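Local structure of alcohol dehydrogenase, zinc-containing (Thermotoga maritima, 1VJ0) at residues N222-G228 and A241-R247; R255-M260 and E283-L287; F26-L30 and M61-E65. The protein binds two zinc ions and is probably an NAD(P)-dependent oxidoreductase of the medium-chain, zinc-containing alcohol dehydrogenase family. All coordinates share one frame; numbering follows the deposited sequence.

Contact 1: residues N222-G228 and A241-R247; sequences NVIVIAG and ADLTLNR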
loop_
_atom_site.group_PDB
_atom_site.type_symbol
_atom_site.label_atom_id
_atom_site.label_comp_id
_atom_site.label_asym_id
_atom_site.label_seq_id
_atom_site.Cartn_x
_atom_site.Cartn_y
_atom_site.Cartn_z
ATOM N N ASN A 222 -9.155 1.123 20.598
ATOM C CA ASN A 222 -9.030 2.044 21.726
ATOM C C ASN A 222 -8.640 3.437 21.246
ATOM O O ASN A 222 -7.761 3.594 20.392
ATOM C CB ASN A 222 -7.931 1.581 22.704
ATOM C CG ASN A 222 -8.126 0.198 23.209
ATOM O OD1 ASN A 222 -7.239 -0.668 23.070
ATOM N ND2 ASN A 222 -9.238 -0.033 23.815
ATOM N N VAL A 223 -9.293 4.450 21.807
ATOM C CA VAL A 223 -8.975 5.852 21.470
ATOM C C VAL A 223 -8.659 6.607 22.767
ATOM O O VAL A 223 -9.487 6.629 23.720
ATOM C CB VAL A 223 -10.105 6.557 20.671
ATOM C CG1 VAL A 223 -9.762 8.052 20.467
ATOM C CG2 VAL A 223 -10.365 5.847 19.327
ATOM N N ILE A 224 -7.435 7.100 22.870
ATOM C CA ILE A 224 -6.980 7.792 24.091
ATOM C C ILE A 224 -6.591 9.202 23.710
ATOM O O ILE A 224 -5.889 9.397 22.700
ATOM C CB ILE A 224 -5.740 7.081 24.692
ATOM C CG1 ILE A 224 -6.104 5.660 25.144
ATOM C CG2 ILE A 224 -5.092 7.902 25.868
ATOM C CD1 ILE A 224 -5.117 4.639 24.620
ATOM N N VAL A 225 -7.046 10.182 24.506
ATOM C CA VAL A 225 -6.677 11.591 24.300
ATOM C C VAL A 225 -5.858 12.158 25.484
ATOM O O VAL A 225 -6.218 11.951 26.630
ATOM C CB VAL A 225 -7.929 12.445 24.112
ATOM C CG1 VAL A 225 -7.556 13.926 23.917
ATOM C CG2 VAL A 225 -8.724 11.931 22.909
ATOM N N ILE A 226 -4.751 12.845 25.164
ATOM C CA ILE A 226 -3.893 13.493 26.151
ATOM C C ILE A 226 -3.948 14.991 25.858
ATOM O O ILE A 226 -3.670 15.426 24.736
ATOM C CB ILE A 226 -2.419 13.000 26.077
ATOM C CG1 ILE A 226 -2.359 11.489 26.237
ATOM C CG2 ILE A 226 -1.565 13.744 27.151
ATOM C CD1 ILE A 226 -1.013 10.896 26.010
ATOM N N ALA A 227 -4.358 15.745 26.846
ATOM C CA ALA A 227 -4.449 17.209 26.780
ATOM C C ALA A 227 -4.392 17.808 28.184
ATOM O O ALA A 227 -4.321 17.084 29.184
ATOM C CB ALA A 227 -5.735 17.652 26.067
ATOM N N GLY A 228 -4.446 19.132 28.255
ATOM C CA GLY A 228 -4.398 19.866 29.504
ATOM C C GLY A 228 -5.690 20.424 30.078
ATOM O O GLY A 228 -5.685 20.876 31.196
ATOM N N ALA A 241 -13.904 9.068 22.963
ATOM C CA ALA A 241 -12.640 8.631 23.574
ATOM C C ALA A 241 -12.898 7.599 24.685
ATOM O O ALA A 241 -13.798 7.784 25.538
ATOM C CB ALA A 241 -11.857 9.835 24.118
ATOM N N ASP A 242 -12.087 6.541 24.727
ATOM C CA ASP A 242 -12.175 5.533 25.795
ATOM C C ASP A 242 -11.465 5.976 27.082
ATOM O O ASP A 242 -11.792 5.515 28.155
ATOM C CB ASP A 242 -11.521 4.218 25.331
ATOM C CG ASP A 242 -12.226 3.608 24.130
ATOM O OD1 ASP A 242 -13.383 3.179 24.302
ATOM O OD2 ASP A 242 -11.710 3.502 23.015
ATOM N N LEU A 243 -10.435 6.802 26.936
ATOM C CA LEU A 243 -9.641 7.267 28.069
ATOM C C LEU A 243 -9.120 8.611 27.740
ATOM O O LEU A 243 -8.761 8.882 26.578
ATOM C CB LEU A 243 -8.439 6.336 28.267
ATOM C CG LEU A 243 -7.456 6.656 29.386
ATOM C CD1 LEU A 243 -8.119 6.550 30.738
ATOM C CD2 LEU A 243 -6.233 5.749 29.331
ATOM N N THR A 244 -9.102 9.471 28.733
ATOM C CA THR A 244 -8.379 10.772 28.657
ATOM C C THR A 244 -7.337 10.848 29.746
ATOM O O THR A 244 -7.489 10.259 30.793
ATOM C CB THR A 244 -9.309 12.014 28.684
ATOM O OG1 THR A 244 -10.064 12.110 29.896
ATOM C CG2 THR A 244 -10.358 11.895 27.616
ATOM N N LEU A 245 -6.238 11.518 29.448
ATOM C CA LEU A 245 -5.207 11.771 30.425
ATOM C C LEU A 245 -4.836 13.243 30.410
ATOM O O LEU A 245 -4.403 13.794 29.372
ATOM C CB LEU A 245 -3.993 10.945 30.076
ATOM C CG LEU A 245 -4.197 9.421 30.043
ATOM C CD1 LEU A 245 -3.160 8.752 29.178
ATOM C CD2 LEU A 245 -4.164 8.856 31.447
ATOM N N ASN A 246 -5.022 13.879 31.560
ATOM C CA ASN A 246 -4.668 15.256 31.746
ATOM C C ASN A 246 -3.171 15.436 32.030
ATOM O O ASN A 246 -2.675 15.092 33.125
ATOM C CB ASN A 246 -5.481 15.815 32.898
ATOM C CG ASN A 246 -5.373 17.291 33.008
ATOM O OD1 ASN A 246 -4.291 17.840 32.805
ATOM N ND2 ASN A 246 -6.472 17.956 33.442
ATOM N N ARG A 247 -2.448 15.987 31.057
ATOM C CA ARG A 247 -0.990 16.111 31.188
ATOM C C ARG A 247 -0.538 17.125 32.214
ATOM O O ARG A 247 0.572 17.047 32.703
ATOM C CB ARG A 247 -0.338 16.297 29.803
ATOM C CG ARG A 247 -0.614 17.603 29.213
ATOM C CD ARG A 247 0.278 17.944 28.003
ATOM N NE ARG A 247 -0.018 19.344 27.752
ATOM C CZ ARG A 247 0.581 20.347 28.357
ATOM N NH1 ARG A 247 1.598 20.142 29.205
ATOM N NH2 ARG A 247 0.185 21.587 28.086
HETATM O O HOH W 1 -6.096 20.427 34.640
#
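Val-223 to Ala-227 and Asp-242 to Arg-247 run side by side in the same direction, their strand axes 4.7 Å apart and 17° from parallel. With helix 230-238 between them they form a beta-alpha-beta unit of the Rossmann-type domain, strand 243-246 being the outermost on its side of the six-stranded parallel sheet within this chain. The ladder steps along odd residues: Val-225 N donates to Leu-243 O (3.0 Å), Val-225 O takes Leu-245 N (2.9 Å), Ala-227 N reaches Leu-245 O, and Ala-227 O receives Arg-247 N. Val-223 O accepts Asp-242 N, with Leu-243 N adding a weak bond, while Val-223 N is taken by the Asp-242 carboxylate, whose OD2 uses its anti lone pair at 2.9 Å. That same oxygen forms a salt bridge with Arg-216 of helix 206-217, so a backbone N-H and a guanidinium share it.

On the face turned to helix 252-262, Ile-224 and Leu-243 lie alongside each other, CG1 against CB. Leu-245 holds its CG anti to the carbonyl carbon (chi1 -60°), which leaves CD1 leaning across to both isoleucines. Val-225 and Thr-244, on the other face, pack against Leu-233 of helix 230-238. Asn-246 OD1 is hydrogen-bonded to Arg-248 N, and a water accepts from Asn-246 ND2 at 2.8 Å and donates weakly to Gly-228 O.

Contact 2: residues R255-M260 and E283-L287; sequences RRKAIM and EGSEL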
loop_
_atom_site.group_PDB
_atom_site.type_symbol
_atom_site.label_atom_id
_atom_site.label_comp_id
_atom_site.label_asym_id
_atom_site.label_seq_id
_atom_site.Cartn_x
_atom_site.Cartn_y
_atom_site.Cartn_z
ATOM N N ARG A 255 1.391 8.421 32.356
ATOM C CA ARG A 255 0.654 8.321 31.113
ATOM C C ARG A 255 1.190 7.168 30.255
ATOM O O ARG A 255 0.444 6.487 29.559
ATOM C CB ARG A 255 0.739 9.615 30.356
ATOM C CG ARG A 255 0.020 10.731 31.119
ATOM C CD ARG A 255 -0.194 11.938 30.263
ATOM N NE ARG A 255 1.026 12.655 29.860
ATOM C CZ ARG A 255 1.701 13.528 30.615
ATOM N NH1 ARG A 255 1.395 13.741 31.877
ATOM N NH2 ARG A 255 2.766 14.179 30.118
ATOM N N ARG A 256 2.491 6.960 30.300
ATOM C CA ARG A 256 3.067 5.884 29.544
ATOM C C ARG A 256 2.615 4.528 30.094
ATOM O O ARG A 256 2.246 3.634 29.323
ATOM C CB ARG A 256 4.556 6.001 29.568
ATOM C CG ARG A 256 5.231 5.040 28.682
ATOM C CD ARG A 256 6.714 5.219 28.662
ATOM N NE ARG A 256 7.307 3.919 28.402
ATOM C CZ ARG A 256 8.448 3.716 27.739
ATOM N NH1 ARG A 256 9.162 4.746 27.261
ATOM N NH2 ARG A 256 8.882 2.466 27.556
ATOM N N LYS A 257 2.593 4.410 31.416
ATOM C CA LYS A 257 2.068 3.208 32.065
ATOM C C LYS A 257 0.620 2.919 31.662
ATOM O O LYS A 257 0.298 1.781 31.358
ATOM C CB LYS A 257 2.188 3.300 33.585
ATOM C CG LYS A 257 1.475 2.142 34.364
ATOM N N ALA A 258 -0.223 3.951 31.644
ATOM C CA ALA A 258 -1.594 3.805 31.245
ATOM C C ALA A 258 -1.704 3.262 29.832
ATOM O O ALA A 258 -2.507 2.372 29.577
ATOM C CB ALA A 258 -2.344 5.110 31.351
ATOM N N ILE A 259 -0.929 3.803 28.909
ATOM C CA ILE A 259 -0.972 3.331 27.542
ATOM C C ILE A 259 -0.374 1.938 27.441
ATOM O O ILE A 259 -0.887 1.106 26.731
ATOM C CB ILE A 259 -0.287 4.348 26.593
ATOM C CG1 ILE A 259 -1.239 5.486 26.258
ATOM C CG2 ILE A 259 -0.012 3.758 25.260
ATOM C CD1 ILE A 259 -1.185 6.586 27.077
ATOM N N MET A 260 0.735 1.688 28.129
ATOM C CA MET A 260 1.330 0.351 28.118
ATOM C C MET A 260 0.341 -0.715 28.657
ATOM O O MET A 260 0.241 -1.792 28.093
ATOM C CB MET A 260 2.646 0.336 28.911
ATOM C CG MET A 260 3.834 1.073 28.293
ATOM S SD MET A 260 4.138 0.683 26.552
ATOM C CE MET A 260 5.069 2.088 25.861
ATOM N N GLU A 283 7.088 13.414 24.204
ATOM C CA GLU A 283 6.242 12.391 24.872
ATOM C C GLU A 283 5.671 11.310 23.932
ATOM O O GLU A 283 5.759 10.122 24.212
ATOM C CB GLU A 283 5.115 13.067 25.633
ATOM C CG GLU A 283 4.035 12.074 25.978
ATOM C CD GLU A 283 3.020 12.579 26.965
ATOM O OE1 GLU A 283 2.774 13.817 27.025
ATOM O OE2 GLU A 283 2.463 11.688 27.668
ATOM N N GLY A 284 5.124 11.716 22.808
ATOM C CA GLY A 284 4.555 10.789 21.862
ATOM C C GLY A 284 5.511 9.690 21.439
ATOM O O GLY A 284 5.109 8.533 21.337
ATOM N N SER A 285 6.771 10.053 21.193
ATOM C CA SER A 285 7.790 9.095 20.721
ATOM C C SER A 285 7.959 7.979 21.725
ATOM O O SER A 285 8.096 6.811 21.365
ATOM C CB SER A 285 9.132 9.824 20.488
ATOM O OG SER A 285 9.059 10.773 19.419
ATOM N N GLU A 286 7.870 8.315 23.004
ATOM C CA GLU A 286 7.999 7.313 24.051
ATOM C C GLU A 286 6.748 6.462 24.257
ATOM O O GLU A 286 6.816 5.464 24.945
ATOM C CB GLU A 286 8.395 7.967 25.382
ATOM C CG GLU A 286 9.726 8.770 25.352
ATOM C CD GLU A 286 10.999 7.934 25.299
ATOM O OE1 GLU A 286 10.949 6.701 25.165
ATOM O OE2 GLU A 286 12.107 8.533 25.415
ATOM N N LEU A 287 5.603 6.887 23.730
ATOM C CA LEU A 287 4.371 6.120 23.809
ATOM C C LEU A 287 4.164 5.168 22.630
ATOM O O LEU A 287 3.243 4.311 22.679
ATOM C CB LEU A 287 3.156 7.061 23.846
ATOM C CG LEU A 287 3.064 8.012 25.042
ATOM C CD1 LEU A 287 1.847 8.883 24.859
ATOM C CD2 LEU A 287 3.035 7.220 26.353
#
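Arg-255 reaches across to Glu-283 and grips its carboxylate side-on, one nitrogen to each oxygen, joining helix 252-262 to helix 280-287. Both helices cover the same face of the Rossmann-type sheet, and their short segments run 10.3 Å apart at 32°. In this salt bridge Arg-255 NE donates to the syn lone pair of Glu-283 OE2 at 2.8 Å, whereas Arg-255 NH2 meets Glu-283 OE1 at 3.1 Å from above the carboxylate plane, since the two flat groups are turned 56° from each other. A bend at chi3 (-67°) in the arginine presents this NE edge, and Arg-255 NH1 is hydrogen-bonded to Thr-250 OG1.

Arg-256 instead stretches out from CG to NE, with CG anti to its own backbone nitrogen, and slides past Leu-287 in the opposite direction; Leu-287 CD2 sits 3.5 Å from Arg-256 CA, pressed onto the backbone of the helix. The Arg-256 guanidinium has Glu-286 O over one face, and Arg-256 NH1 makes a longer salt bridge, 3.4 Å, to Glu-286 OE1. The other oxygen of that carboxylate, OE2, is hydrogen-bonded to Trp-313, which probably helps to fix its orientation.

Ile-259, buried and directed toward the other helix, places CD1 4.3 Å from Leu-287 CD2. Met-260, bent at chi2, brings CE to 3.9 Å from Glu-286 O.

Contact 3: residues F26-L30 and M61-E65; sequences FNQPL and MFRGE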
loop_
_atom_site.group_PDB
_atom_site.type_symbol
_atom_site.label_atom_id
_atom_site.label_comp_id
_atom_site.label_asym_id
_atom_site.label_seq_id
_atom_site.Cartn_x
_atom_site.Cartn_y
_atom_site.Cartn_z
ATOM N N PHE A 26 -2.861 44.721 9.635
ATOM C CA PHE A 26 -2.734 43.708 10.694
ATOM C C PHE A 26 -2.917 44.358 12.059
ATOM O O PHE A 26 -2.614 45.544 12.251
ATOM C CB PHE A 26 -1.399 42.968 10.601
ATOM C CG PHE A 26 -1.210 42.230 9.312
ATOM C CD1 PHE A 26 -2.098 41.256 8.918
ATOM C CD2 PHE A 26 -0.120 42.500 8.487
ATOM C CE1 PHE A 26 -1.921 40.584 7.735
ATOM C CE2 PHE A 26 0.066 41.810 7.298
ATOM C CZ PHE A 26 -0.830 40.844 6.929
ATOM N N ASN A 27 -3.512 43.612 12.969
ATOM C CA ASN A 27 -3.808 44.067 14.325
ATOM C C ASN A 27 -4.772 45.235 14.462
ATOM O O ASN A 27 -4.856 45.829 15.535
ATOM C CB ASN A 27 -2.504 44.420 15.059
ATOM C CG ASN A 27 -1.543 43.265 15.097
ATOM O OD1 ASN A 27 -1.830 42.248 15.697
ATOM N ND2 ASN A 27 -0.387 43.419 14.443
ATOM N N GLN A 28 -5.479 45.597 13.403
ATOM C CA GLN A 28 -6.513 46.632 13.503
ATOM C C GLN A 28 -7.860 45.964 13.224
ATOM O O GLN A 28 -7.938 45.061 12.351
ATOM C CB GLN A 28 -6.299 47.730 12.456
ATOM C CG GLN A 28 -5.111 48.633 12.695
ATOM C CD GLN A 28 -5.167 49.378 14.026
ATOM O OE1 GLN A 28 -4.151 49.512 14.680
ATOM N NE2 GLN A 28 -6.352 49.832 14.432
ATOM N N PRO A 29 -8.920 46.394 13.909
ATOM C CA PRO A 29 -10.210 45.738 13.736
ATOM C C PRO A 29 -10.590 45.499 12.247
ATOM O O PRO A 29 -10.290 46.328 11.370
ATOM C CB PRO A 29 -11.181 46.706 14.401
ATOM C CG PRO A 29 -10.373 47.417 15.431
ATOM C CD PRO A 29 -8.983 47.506 14.884
ATOM N N LEU A 30 -11.218 44.376 11.975
ATOM C CA LEU A 30 -11.843 44.165 10.661
ATOM C C LEU A 30 -12.908 45.235 10.439
ATOM O O LEU A 30 -13.634 45.597 11.356
ATOM C CB LEU A 30 -12.508 42.814 10.608
ATOM C CG LEU A 30 -11.656 41.592 10.900
ATOM C CD1 LEU A 30 -12.492 40.338 10.681
ATOM C CD2 LEU A 30 -10.518 41.562 10.018
ATOM N N MET A 61 -3.324 35.175 11.237
ATOM C CA MET A 61 -3.388 35.984 10.037
ATOM C C MET A 61 -3.769 37.426 10.374
ATOM O O MET A 61 -3.142 38.355 9.885
ATOM C CB MET A 61 -4.378 35.367 9.040
ATOM C CG MET A 61 -3.950 34.018 8.378
ATOM S SD MET A 61 -5.350 33.397 7.412
ATOM C CE MET A 61 -5.474 31.696 7.957
ATOM N N PHE A 62 -4.760 37.619 11.240
ATOM C CA PHE A 62 -5.151 38.964 11.701
ATOM C C PHE A 62 -3.960 39.715 12.304
ATOM O O PHE A 62 -3.811 40.940 12.161
ATOM C CB PHE A 62 -6.295 38.855 12.748
ATOM C CG PHE A 62 -6.662 40.157 13.398
ATOM C CD1 PHE A 62 -7.571 41.001 12.800
ATOM C CD2 PHE A 62 -6.113 40.527 14.633
ATOM C CE1 PHE A 62 -7.938 42.184 13.394
ATOM C CE2 PHE A 62 -6.460 41.716 15.226
ATOM C CZ PHE A 62 -7.358 42.564 14.603
ATOM N N ARG A 63 -3.121 38.966 13.003
ATOM C CA ARG A 63 -2.008 39.535 13.742
ATOM C C ARG A 63 -0.788 39.830 12.870
ATOM O O ARG A 63 0.156 40.450 13.331
ATOM C CB ARG A 63 -1.619 38.598 14.884
ATOM C CG ARG A 63 -2.690 38.515 15.979
ATOM C CD ARG A 63 -2.285 39.128 17.252
ATOM N NE ARG A 63 -3.393 39.381 18.177
ATOM C CZ ARG A 63 -3.911 40.581 18.465
ATOM N NH1 ARG A 63 -3.483 41.690 17.850
ATOM N NH2 ARG A 63 -4.895 40.683 19.372
ATOM N N GLY A 64 -0.831 39.416 11.614
ATOM C CA GLY A 64 0.264 39.605 10.693
ATOM C C GLY A 64 1.371 38.562 10.796
ATOM O O GLY A 64 2.525 38.857 10.506
ATOM N N GLU A 65 1.039 37.349 11.196
ATOM C CA GLU A 65 2.043 36.319 11.452
ATOM C C GLU A 65 2.165 35.324 10.286
ATOM O O GLU A 65 3.139 34.575 10.231
ATOM C CB GLU A 65 1.709 35.589 12.777
ATOM C CG GLU A 65 1.948 36.453 14.009
ATOM C CD GLU A 65 1.340 35.959 15.335
ATOM O OE1 GLU A 65 0.513 35.020 15.368
ATOM O OE2 GLU A 65 1.693 36.558 16.388
#
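Phe-26 lays one face of its ring over Gly-64, whose CA stands 3.5 Å from the ring centroid and 19° off the normal, a CH-pi contact. Gly-64 CA is offset toward the rim, only 3.3 Å from Phe-26 CG; without a side chain, Gly-64 lets the ring lie directly on its CA. Phe-26 CD1 also comes to 3.2 Å from Met-61 O.

The neighbouring Asn-27, at a positive phi, ties the two segments together with both backbone and side chain. Asn-27 N donates to Phe-62 O at 2.8 Å, in a nearly straight bond (166° at the hydrogen), with the donor tilted somewhat from the carbonyl plane. Asn-27 OD1 accepts from Arg-63 NH1 at 2.8 Å; the oxygen lies in the guanidinium plane, and amide and guanidinium are nearly coplanar. ND2 adds a weak bond to Arg-63 O. The guanidinium has a second partner: NE forms a salt bridge with Glu-367 of helix 359-368.

Gly-64 is the first residue to leave helical backbone angles after helix 56-62, in a Schellman motif: its positive phi lets the chain turn out of the last helical turn, with Gly-64 N bonded back to Met-61 O. The loop 26-30, between strands 16-22 and 31-37 of the zinc-binding, GroES-like part of the enzyme, packs against this helix end.

Phe-62 carries the largest share of the buried surface. Its CG lies anti to the backbone nitrogen (chi1 173°), which carries the ring across to Asn-27 through Leu-30: Asn-27 N is over one face, Leu-30 CD2 at the edge, and Leu-363 of helix 359-368 touches it as well. Phe-62 CE1 comes to 3.1 Å from Gln-28 O.

Contacts 1 and 2 form one continuous piece of the Rossmann-type domain, their centres 11 Å apart. Helix 252-262 follows strand 243-246 in the chain, and the helix pair of contact 2 rests on the face of the sheet that carries Ile-226 and Leu-245: Leu-245 CD1 meets Ile-259 CD1 at 3.6 Å, and Ile-226 CD1 meets Leu-287 CD1 at 3.7 Å. Contact 3 belongs to the other part of the molecule, its centre about 34 Å from that of contact 1 and 39 Å from that of contact 2. It alone approaches an annotated site: the side chain of Met-61 is about 4 Å from that of zinc ligand His-77 and about 7 Å from the zinc ion.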